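Mannitol dehydrogenase (PDB 1LJ8) probably catalyses the NAD-dependent interconversion of mannitol and fructose, as a long-chain dehydrogenase that holds NAD in this structure. Local coordinates at residues Gln6-Leu11 with Val15-Tyr20; Ala77-Leu82 with Ile250-Pro255. One frame throughout, in Å; residues are numbered along the deposited sequence.

In the fold
Contact 1 closes near the start of the chain, ahead of strand 27-32, and contact 2 follows in series, joining residues 77-82 to 250-255 within the Rossmann domain. Their centres are about 12 Å apart, on the same side of the chain's centre, and they touch: Val15 CG2 meets Ile250 CD1 at 3.9 Å, and Leu8 CD2 meets Leu82 CD1 at 4.0 Å. Strand 96-107 of the mixed sheet serves both, since Leu8, Leu11, Val15 and Leu82 all pack on Val98. The residues leading into contact 1 also bond to contact 2, with Met1 and Leu3 paired to Asp251. The N-terminal segment is thereby fastened to the nucleotide-binding domain, and contact 2 reaches closer to the NAD.

Contact 1: residues Gln6-Leu11 with Val15-Tyr20; sequences QNLTQL and VKLPAY
Leu8 O sits against both methyl groups of Leu17, with CD2 at 3.5 Å and CD1 at 3.6 Å from the oxygen. These are van der Waals contacts of a carbonyl with an isobutyl fork, not polar bonds. From the same fork, CD2 also reaches the side chain of Leu8, touching its CD1 at 3.8 Å as the two leucines slide past each other in opposite directions. With CG anti to the backbone N (chi1 -167°), the branch of Leu8 swings round to meet Leu17, although the CA-CB bond itself does not point there. Leu11 finishes the cluster with a single methyl: its CD1 lies 4.1 Å from Val15 CG1, the two side chains crossing at a slant, and 4.2 Å from Leu17 CD2. Leu11 CD1 thus bridges Leu17 and Val15. A short backbone bond from Gln10 N to Asn7 O, 2.7 Å, closes a turn over residues 7-10 and helps bring Leu8 and Leu11 to the same side, facing 15-20. Beneath the cluster lies strand 96-107, where Leu8, Leu11 and Val15 all rest on Val98. Lys16 bonds through its backbone to Val96 and Val98 and pairs its amine with Glu95, while Tyr20 OH is hydrogen-bonded to Asp47 of helix 42-50. Apart from the Leu8 carbonyl, the groups that meet are aliphatic, and none of them bonds across: these branches hold the N-terminal turn to the 15-20 segment by shape and by the surface they hide from water, and polar bonds to the rest of the protein fix where that segment runs.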
loop_
_atom_site.group_PDB
_atom_site.type_symbol
_atom_site.label_atom_id
_atom_site.label_comp_id
_atom_site.label_asym_id
_atom_site.label_seq_id
_atom_site.Cartn_x
_atom_site.Cartn_y
_atom_site.Cartn_z
ATOM N N GLN A 6 13.670 -24.291 -15.592
ATOM C CA GLN A 6 14.762 -25.116 -16.077
ATOM C C GLN A 6 15.938 -25.123 -15.120
ATOM O O GLN A 6 16.566 -26.167 -14.926
ATOM C CB GLN A 6 15.220 -24.631 -17.453
ATOM C CG GLN A 6 15.964 -25.680 -18.263
ATOM C CD GLN A 6 15.143 -26.969 -18.523
ATOM O OE1 GLN A 6 13.911 -26.941 -18.716
ATOM N NE2 GLN A 6 15.843 -28.118 -18.510
ATOM N N ASN A 7 16.209 -23.975 -14.474
ATOM C CA ASN A 7 17.356 -23.848 -13.596
ATOM C C ASN A 7 17.063 -23.948 -12.127
ATOM O O ASN A 7 17.970 -23.840 -11.293
ATOM C CB ASN A 7 18.049 -22.496 -13.827
ATOM C CG ASN A 7 18.533 -22.319 -15.252
ATOM O OD1 ASN A 7 18.803 -23.323 -15.977
ATOM N ND2 ASN A 7 18.689 -21.066 -15.668
ATOM N N LEU A 8 15.798 -24.170 -11.806
ATOM C CA LEU A 8 15.375 -24.186 -10.408
ATOM C C LEU A 8 16.211 -25.094 -9.502
ATOM O O LEU A 8 16.428 -24.774 -8.337
ATOM C CB LEU A 8 13.895 -24.547 -10.353
ATOM C CG LEU A 8 13.133 -24.348 -9.029
ATOM C CD1 LEU A 8 13.269 -22.881 -8.517
ATOM C CD2 LEU A 8 11.656 -24.706 -9.293
ATOM N N THR A 9 16.696 -26.220 -10.028
ATOM C CA THR A 9 17.478 -27.112 -9.180
ATOM C C THR A 9 18.975 -26.832 -9.250
ATOM O O THR A 9 19.787 -27.545 -8.648
ATOM C CB THR A 9 17.210 -28.620 -9.546
ATOM O OG1 THR A 9 17.714 -28.912 -10.852
ATOM C CG2 THR A 9 15.716 -28.905 -9.497
ATOM N N GLN A 10 19.354 -25.784 -9.965
ATOM C CA GLN A 10 20.765 -25.460 -10.085
ATOM C C GLN A 10 21.144 -24.107 -9.445
ATOM O O GLN A 10 22.047 -23.412 -9.932
ATOM C CB GLN A 10 21.150 -25.434 -11.553
ATOM C CG GLN A 10 20.694 -26.643 -12.349
ATOM C CD GLN A 10 21.029 -26.468 -13.823
ATOM O OE1 GLN A 10 22.201 -26.263 -14.174
ATOM N NE2 GLN A 10 20.010 -26.535 -14.693
ATOM N N LEU A 11 20.461 -23.725 -8.369
ATOM C CA LEU A 11 20.768 -22.459 -7.696
ATOM C C LEU A 11 21.632 -22.738 -6.482
ATOM O O LEU A 11 21.837 -23.896 -6.116
ATOM C CB LEU A 11 19.460 -21.755 -7.247
ATOM C CG LEU A 11 18.498 -21.531 -8.423
ATOM C CD1 LEU A 11 17.162 -20.927 -7.912
ATOM C CD2 LEU A 11 19.143 -20.584 -9.435
ATOM N N VAL A 15 19.452 -21.374 -1.180
ATOM C CA VAL A 15 18.206 -20.890 -1.759
ATOM C C VAL A 15 17.075 -21.899 -1.538
ATOM O O VAL A 15 17.163 -23.037 -2.008
ATOM C CB VAL A 15 18.384 -20.613 -3.274
ATOM C CG1 VAL A 15 17.052 -20.122 -3.869
ATOM C CG2 VAL A 15 19.450 -19.550 -3.480
ATOM N N LYS A 16 16.014 -21.480 -0.839
ATOM C CA LYS A 16 14.865 -22.343 -0.564
ATOM C C LYS A 16 13.976 -22.418 -1.802
ATOM O O LYS A 16 13.765 -21.413 -2.515
ATOM C CB LYS A 16 14.077 -21.793 0.624
ATOM C CG LYS A 16 14.963 -21.357 1.796
ATOM C CD LYS A 16 15.360 -22.476 2.736
ATOM C CE LYS A 16 15.942 -21.874 4.069
ATOM N NZ LYS A 16 14.986 -21.042 4.980
ATOM N N LEU A 17 13.505 -23.628 -2.093
ATOM C CA LEU A 17 12.671 -23.883 -3.274
ATOM C C LEU A 17 11.282 -24.374 -2.902
ATOM O O LEU A 17 11.082 -24.945 -1.820
ATOM C CB LEU A 17 13.320 -24.986 -4.128
ATOM C CG LEU A 17 14.810 -24.838 -4.467
ATOM C CD1 LEU A 17 15.238 -26.097 -5.206
ATOM C CD2 LEU A 17 15.083 -23.556 -5.300
ATOM N N PRO A 18 10.309 -24.152 -3.779
ATOM C CA PRO A 18 8.943 -24.615 -3.519
ATOM C C PRO A 18 9.065 -26.122 -3.290
ATOM O O PRO A 18 9.866 -26.802 -3.976
ATOM C CB PRO A 18 8.244 -24.351 -4.838
ATOM C CG PRO A 18 8.895 -23.095 -5.321
ATOM C CD PRO A 18 10.366 -23.324 -5.000
ATOM N N ALA A 19 8.292 -26.648 -2.353
ATOM C CA ALA A 19 8.336 -28.080 -2.032
ATOM C C ALA A 19 7.189 -28.805 -2.711
ATOM O O ALA A 19 7.035 -30.012 -2.555
ATOM C CB ALA A 19 8.277 -28.301 -0.513
ATOM N N TYR A 20 6.416 -28.101 -3.520
ATOM C CA TYR A 20 5.299 -28.730 -4.218
ATOM C C TYR A 20 5.605 -28.740 -5.702
ATOM O O TYR A 20 6.486 -28.004 -6.170
ATOM C CB TYR A 20 4.008 -27.944 -3.955
ATOM C CG TYR A 20 4.171 -26.437 -4.165
ATOM C CD1 TYR A 20 3.786 -25.820 -5.368
ATOM C CD2 TYR A 20 4.709 -25.653 -3.162
ATOM C CE1 TYR A 20 3.944 -24.423 -5.557
ATOM C CE2 TYR A 20 4.869 -24.248 -3.316
ATOM C CZ TYR A 20 4.475 -23.652 -4.537
ATOM O OH TYR A 20 4.627 -22.283 -4.700
#

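Contact 2: residues Ala77-Leu82 with Ile250-Pro255; sequences AGQDYL and IDDAWP
Gln79 meets Asp252 and Ala253 through the two ends of one amide. Its side chain is extended beyond CG (chi2 180°), which carries the amide across to residues 252-253. There OE1 accepts from Ala253 N at 2.7 Å in a nearly straight bond (169°) lying in the carbonyl plane, and it takes a further bond from Lys2 NZ. NE2 uses both hydrogens close to the amide plane, one to Asp252 OD1 at 2.8 Å and one back to Leu82 O at 3.1 Å, so the amide cannot easily turn. The carboxylate of Asp252 crosses it steeply, the two planes 63° apart, and NE2 comes down on OD1 from above the carboxylate plane. Trp254 N approaches OD1 from the opposite face at 2.9 Å, closing an Asx turn, while OD2 bonds to Thr84 OG1. With CG anti to its backbone N, Asp252 brings its carboxylate up to Gln79, where OD1 takes both bonds. A leucine here in place of Gln79 would probably leave Ala253 N without its acceptor, and Leu82 O and Asp252 OD1 without the amide that joins them. Residues 77-82 end helix 69-77 in a Schellman motif, with Asp80 as its C-prime residue, and lead into strand 83-87; residues 250-255 leave helix 238-248 for strand 256-258, which runs parallel beside 83-87. Through the Gln79 bonds the contact joins these two helix-to-strand loops of the Rossmann domain, and the side chain of Trp254, packed on Ala72 of helix 69-77, lies about 5 Å from the bound NAD.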
loop_
_atom_site.group_PDB
_atom_site.type_symbol
_atom_site.label_atom_id
_atom_site.label_comp_id
_atom_site.label_asym_id
_atom_site.label_seq_id
_atom_site.Cartn_x
_atom_site.Cartn_y
_atom_site.Cartn_z
ATOM N N ALA A 77 6.971 -13.706 -16.707
ATOM C CA ALA A 77 6.771 -14.759 -17.716
ATOM C C ALA A 77 8.107 -15.323 -18.172
ATOM O O ALA A 77 8.203 -16.515 -18.466
ATOM C CB ALA A 77 5.999 -14.229 -18.907
ATOM N N GLY A 78 9.139 -14.480 -18.220
ATOM C CA GLY A 78 10.448 -14.976 -18.637
ATOM C C GLY A 78 11.091 -15.881 -17.591
ATOM O O GLY A 78 12.143 -16.494 -17.824
ATOM N N GLN A 79 10.450 -15.991 -16.429
ATOM C CA GLN A 79 10.940 -16.839 -15.335
ATOM C C GLN A 79 9.894 -17.935 -14.988
ATOM O O GLN A 79 9.973 -18.570 -13.927
ATOM C CB GLN A 79 11.259 -15.978 -14.082
ATOM C CG GLN A 79 12.393 -15.049 -14.426
ATOM C CD GLN A 79 12.868 -14.101 -13.326
ATOM O OE1 GLN A 79 13.858 -13.417 -13.533
ATOM N NE2 GLN A 79 12.167 -14.048 -12.173
ATOM N N ASP A 80 8.945 -18.164 -15.898
ATOM C CA ASP A 80 7.900 -19.179 -15.709
ATOM C C ASP A 80 7.070 -18.810 -14.466
ATOM O O ASP A 80 6.520 -19.664 -13.772
ATOM C CB ASP A 80 8.540 -20.570 -15.540
ATOM C CG ASP A 80 9.357 -20.993 -16.750
ATOM O OD1 ASP A 80 8.803 -20.928 -17.883
ATOM O OD2 ASP A 80 10.551 -21.370 -16.563
ATOM N N TYR A 81 6.985 -17.512 -14.229
ATOM C CA TYR A 81 6.247 -16.914 -13.115
ATOM C C TYR A 81 6.851 -17.150 -11.734
ATOM O O TYR A 81 6.266 -16.781 -10.709
ATOM C CB TYR A 81 4.751 -17.270 -13.174
ATOM C CG TYR A 81 4.076 -16.458 -14.265
ATOM C CD1 TYR A 81 3.927 -16.970 -15.551
ATOM C CD2 TYR A 81 3.717 -15.115 -14.044
ATOM C CE1 TYR A 81 3.456 -16.138 -16.612
ATOM C CE2 TYR A 81 3.241 -14.307 -15.087
ATOM C CZ TYR A 81 3.127 -14.827 -16.369
ATOM O OH TYR A 81 2.732 -13.989 -17.417
ATOM N N LEU A 82 8.083 -17.655 -11.715
ATOM C CA LEU A 82 8.810 -17.804 -10.442
ATOM C C LEU A 82 9.525 -16.448 -10.123
ATOM O O LEU A 82 9.867 -15.702 -11.029
ATOM C CB LEU A 82 9.903 -18.894 -10.566
ATOM C CG LEU A 82 9.424 -20.321 -10.867
ATOM C CD1 LEU A 82 10.629 -21.249 -11.127
ATOM C CD2 LEU A 82 8.593 -20.835 -9.714
ATOM N N ILE A 250 21.769 -15.690 -7.982
ATOM C CA ILE A 250 20.562 -15.711 -8.807
ATOM C C ILE A 250 20.458 -14.469 -9.688
ATOM O O ILE A 250 20.622 -13.316 -9.188
ATOM C CB ILE A 250 19.259 -15.715 -7.929
ATOM C CG1 ILE A 250 19.280 -16.887 -6.920
ATOM C CG2 ILE A 250 18.013 -15.794 -8.883
ATOM C CD1 ILE A 250 18.092 -16.850 -5.886
ATOM N N ASP A 251 20.152 -14.689 -10.962
ATOM C CA ASP A 251 19.949 -13.569 -11.869
ATOM C C ASP A 251 18.433 -13.546 -11.984
ATOM O O ASP A 251 17.842 -14.359 -12.683
ATOM C CB ASP A 251 20.605 -13.827 -13.232
ATOM C CG ASP A 251 22.124 -13.931 -13.136
ATOM O OD1 ASP A 251 22.731 -12.983 -12.592
ATOM O OD2 ASP A 251 22.715 -14.959 -13.608
ATOM N N ASP A 252 17.798 -12.645 -11.235
ATOM C CA ASP A 252 16.342 -12.541 -11.223
ATOM C C ASP A 252 16.008 -11.166 -11.839
ATOM O O ASP A 252 16.502 -10.142 -11.376
ATOM C CB ASP A 252 15.856 -12.641 -9.761
ATOM C CG ASP A 252 14.340 -12.730 -9.639
ATOM O OD1 ASP A 252 13.628 -12.232 -10.538
ATOM O OD2 ASP A 252 13.871 -13.296 -8.635
ATOM N N ALA A 253 15.164 -11.131 -12.883
ATOM C CA ALA A 253 14.861 -9.862 -13.521
ATOM C C ALA A 253 14.044 -8.988 -12.559
ATOM O O ALA A 253 14.038 -7.768 -12.708
ATOM C CB ALA A 253 14.036 -10.074 -14.816
ATOM N N TRP A 254 13.341 -9.611 -11.622
ATOM C CA TRP A 254 12.482 -8.797 -10.719
ATOM C C TRP A 254 12.190 -9.513 -9.417
ATOM O O TRP A 254 11.086 -10.014 -9.165
ATOM C CB TRP A 254 11.154 -8.444 -11.445
ATOM C CG TRP A 254 10.261 -7.406 -10.749
ATOM C CD1 TRP A 254 10.661 -6.263 -10.117
ATOM C CD2 TRP A 254 8.842 -7.475 -10.609
ATOM N NE1 TRP A 254 9.556 -5.618 -9.573
ATOM C CE2 TRP A 254 8.435 -6.350 -9.866
ATOM C CE3 TRP A 254 7.872 -8.400 -11.031
ATOM C CZ2 TRP A 254 7.083 -6.118 -9.532
ATOM C CZ3 TRP A 254 6.542 -8.183 -10.694
ATOM C CH2 TRP A 254 6.162 -7.050 -9.950
ATOM N N PRO A 255 13.204 -9.598 -8.569
ATOM C CA PRO A 255 12.955 -10.258 -7.289
ATOM C C PRO A 255 12.146 -9.281 -6.409
ATOM O O PRO A 255 11.970 -8.117 -6.786
ATOM C CB PRO A 255 14.358 -10.467 -6.725
ATOM C CG PRO A 255 15.149 -9.261 -7.262
ATOM C CD PRO A 255 14.593 -9.118 -8.711
#